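Local coordinates for Boca/mesd chaperone for ywtd beta-propeller-egf protein 1 (Caenorhabditis elegans, PDB 3OFG) that probably acts as an endoplasmic reticulum chaperone that helps the YWTD beta-propeller and EGF modules of LDL-receptor-type proteins to fold and mature, at residues A[17-22]-A[29-34]. Numbering follows the deposited sequence. Where two conformers were deposited one is given.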
loop_
_atom_site.group_PDB
_atom_site.type_symbol
_atom_site.label_atom_id
_atom_site.label_comp_id
_atom_site.label_asym_id
_atom_site.label_seq_id
_atom_site.Cartn_x
_atom_site.Cartn_y
_atom_site.Cartn_z
ATOM N N VAL A 17 10.103 1.490 10.411
ATOM C CA VAL A 17 10.606 2.479 11.335
ATOM C C VAL A 17 10.978 1.777 12.625
ATOM O O VAL A 17 10.259 0.885 13.097
ATOM C CB VAL A 17 9.544 3.561 11.579
ATOM C CG1 VAL A 17 9.986 4.586 12.598
ATOM C CG2 VAL A 17 9.209 4.232 10.257
ATOM N N VAL A 18 12.133 2.168 13.166
ATOM C CA VAL A 18 12.585 1.687 14.480
ATOM C C VAL A 18 13.036 2.897 15.291
ATOM O O VAL A 18 13.749 3.785 14.789
ATOM C CB VAL A 18 13.739 0.675 14.344
ATOM C CG1 VAL A 18 14.422 0.405 15.703
ATOM C CG2 VAL A 18 13.227 -0.639 13.798
ATOM N N ASP A 19 12.595 2.957 16.533
ATOM C CA ASP A 19 13.092 3.929 17.490
ATOM C C ASP A 19 14.275 3.286 18.211
ATOM O O ASP A 19 14.088 2.326 18.943
ATOM C CB ASP A 19 11.991 4.265 18.481
ATOM C CG ASP A 19 12.418 5.278 19.512
ATOM O OD1 ASP A 19 13.622 5.602 19.613
ATOM O OD2 ASP A 19 11.529 5.741 20.263
ATOM N N PRO A 20 15.500 3.797 17.987
ATOM C CA PRO A 20 16.680 3.148 18.571
ATOM C C PRO A 20 16.695 3.179 20.097
ATOM O O PRO A 20 17.385 2.385 20.720
ATOM C CB PRO A 20 17.841 3.964 18.002
ATOM C CG PRO A 20 17.292 4.601 16.768
ATOM C CD PRO A 20 15.863 4.909 17.109
ATOM N N SER A 21 15.981 4.167 20.639
ATOM C CA SER A 21 15.844 4.364 22.073
ATOM C C SER A 21 14.899 3.321 22.681
ATOM O O SER A 21 14.908 3.113 23.907
ATOM C CB SER A 21 15.355 5.789 22.378
ATOM O OG SER A 21 13.955 5.875 22.192
ATOM N N GLN A 22 14.080 2.686 21.830
ATOM C CA GLN A 22 13.222 1.549 22.205
ATOM C C GLN A 22 13.193 0.475 21.102
ATOM O O GLN A 22 12.172 0.272 20.457
ATOM C CB GLN A 22 11.792 2.022 22.445
ATOM C CG GLN A 22 11.654 3.371 23.112
ATOM C CD GLN A 22 10.207 3.752 23.268
ATOM O OE1 GLN A 22 9.565 3.349 24.199
ATOM N NE2 GLN A 22 9.687 4.515 22.334
ATOM N N ARG A 29 3.410 4.042 16.740
ATOM C CA ARG A 29 2.695 4.796 15.713
ATOM C C ARG A 29 2.929 6.303 15.759
ATOM O O ARG A 29 3.085 6.918 14.702
ATOM C CB ARG A 29 1.189 4.498 15.716
ATOM C CG ARG A 29 0.523 5.030 14.442
ATOM C CD ARG A 29 -0.909 4.550 14.304
ATOM N NE ARG A 29 -0.971 3.193 13.788
ATOM C CZ ARG A 29 -1.266 2.870 12.532
ATOM N NH1 ARG A 29 -1.531 3.805 11.629
ATOM N NH2 ARG A 29 -1.299 1.592 12.184
ATOM N N PRO A 30 2.919 6.942 16.932
ATOM C CA PRO A 30 3.158 8.400 16.901
ATOM C C PRO A 30 4.516 8.758 16.264
ATOM O O PRO A 30 4.656 9.727 15.539
ATOM C CB PRO A 30 3.145 8.816 18.384
ATOM C CG PRO A 30 2.446 7.690 19.103
ATOM C CD PRO A 30 2.613 6.431 18.281
ATOM N N PHE A 31 5.517 7.952 16.548
ATOM C CA PHE A 31 6.881 8.160 16.066
ATOM C C PHE A 31 6.929 7.894 14.558
ATOM O O PHE A 31 7.500 8.684 13.789
ATOM C CB PHE A 31 7.776 7.216 16.860
ATOM C CG PHE A 31 9.246 7.389 16.646
ATOM C CD1 PHE A 31 9.960 8.323 17.378
ATOM C CD2 PHE A 31 9.941 6.551 15.809
ATOM C CE1 PHE A 31 11.339 8.447 17.217
ATOM C CE2 PHE A 31 11.322 6.681 15.654
ATOM C CZ PHE A 31 12.001 7.608 16.376
ATOM N N THR A 32 6.283 6.839 14.104
ATOM C CA THR A 32 6.208 6.558 12.666
ATOM C C THR A 32 5.472 7.652 11.929
ATOM O O THR A 32 5.922 8.103 10.885
ATOM C CB THR A 32 5.495 5.237 12.474
ATOM O OG1 THR A 32 6.287 4.241 13.136
ATOM C CG2 THR A 32 5.326 4.863 11.000
ATOM N N GLU A 33 4.381 8.146 12.501
ATOM C CA GLU A 33 3.621 9.206 11.852
ATOM C C GLU A 33 4.447 10.485 11.812
ATOM O O GLU A 33 4.469 11.167 10.762
ATOM C CB GLU A 33 2.274 9.422 12.539
ATOM C CG GLU A 33 1.328 8.235 12.321
ATOM C CD GLU A 33 -0.097 8.420 12.790
ATOM O OE1 GLU A 33 -0.445 9.520 13.245
ATOM O OE2 GLU A 33 -0.873 7.443 12.669
ATOM N N LYS A 34 5.163 10.810 12.873
ATOM C CA LYS A 34 5.986 12.001 12.898
ATOM C C LYS A 34 7.045 11.926 11.820
ATOM O O LYS A 34 7.223 12.844 10.999
ATOM C CB LYS A 34 6.659 12.163 14.258
ATOM C CG LYS A 34 7.695 13.267 14.298
ATOM C CD LYS A 34 8.314 13.446 15.675
ATOM C CE LYS A 34 9.489 14.392 15.640
ATOM N NZ LYS A 34 10.041 14.599 17.015
#
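Val17, at the end of strand 12-17, comes closest to residues 29-34, the first turns of helix 29-45, at Thr32, with their CA atoms 6.1 Å apart, and by Asp19 the chain has drawn off to 7.6 Å between its CA and that of Phe31. From Asp19 to Gln22 it then folds into a type I beta turn. In this structured domain of the Boca/Mesd chaperone, the contact packs the loop after an inner strand of the antiparallel sheet onto the start of the next helix. Phe31 makes the largest single share, with Val17 close behind. The Phe31 ring reaches the loop because chi1, -173°, swings CG away from the backbone N. Asp19 lies over one face: its CB makes a CH-pi contact 4.0 Å from the ring centroid of Phe31, and the carboxylate stacks on the ring with the two planes 7° apart. Val17 meets the same ring at its edge, CG1 to Phe31 CD2 at 3.8 Å, while its CB sits 3.7 Å from OG1 of Thr32. That hydroxyl's one proton is shared by the carbonyl oxygens of Asp57, the stronger partner, and Ile28. Phe82, just before strand 83-89, also meets the Phe31 ring, as does Trp35, one turn on in the helix.

Asp19 OD1 accepts from Ser21 N at 2.9 Å, an Asx turn. In one of two conformers each, Ser21 OG adds a bond to Asp19 OD1 and Gln22 NE2 a nearly straight one (169°) to Asp19 OD2. With all three donors in place, the carboxylate's rotation is probably fixed and its charge spread, which should ease its placement against an aromatic face.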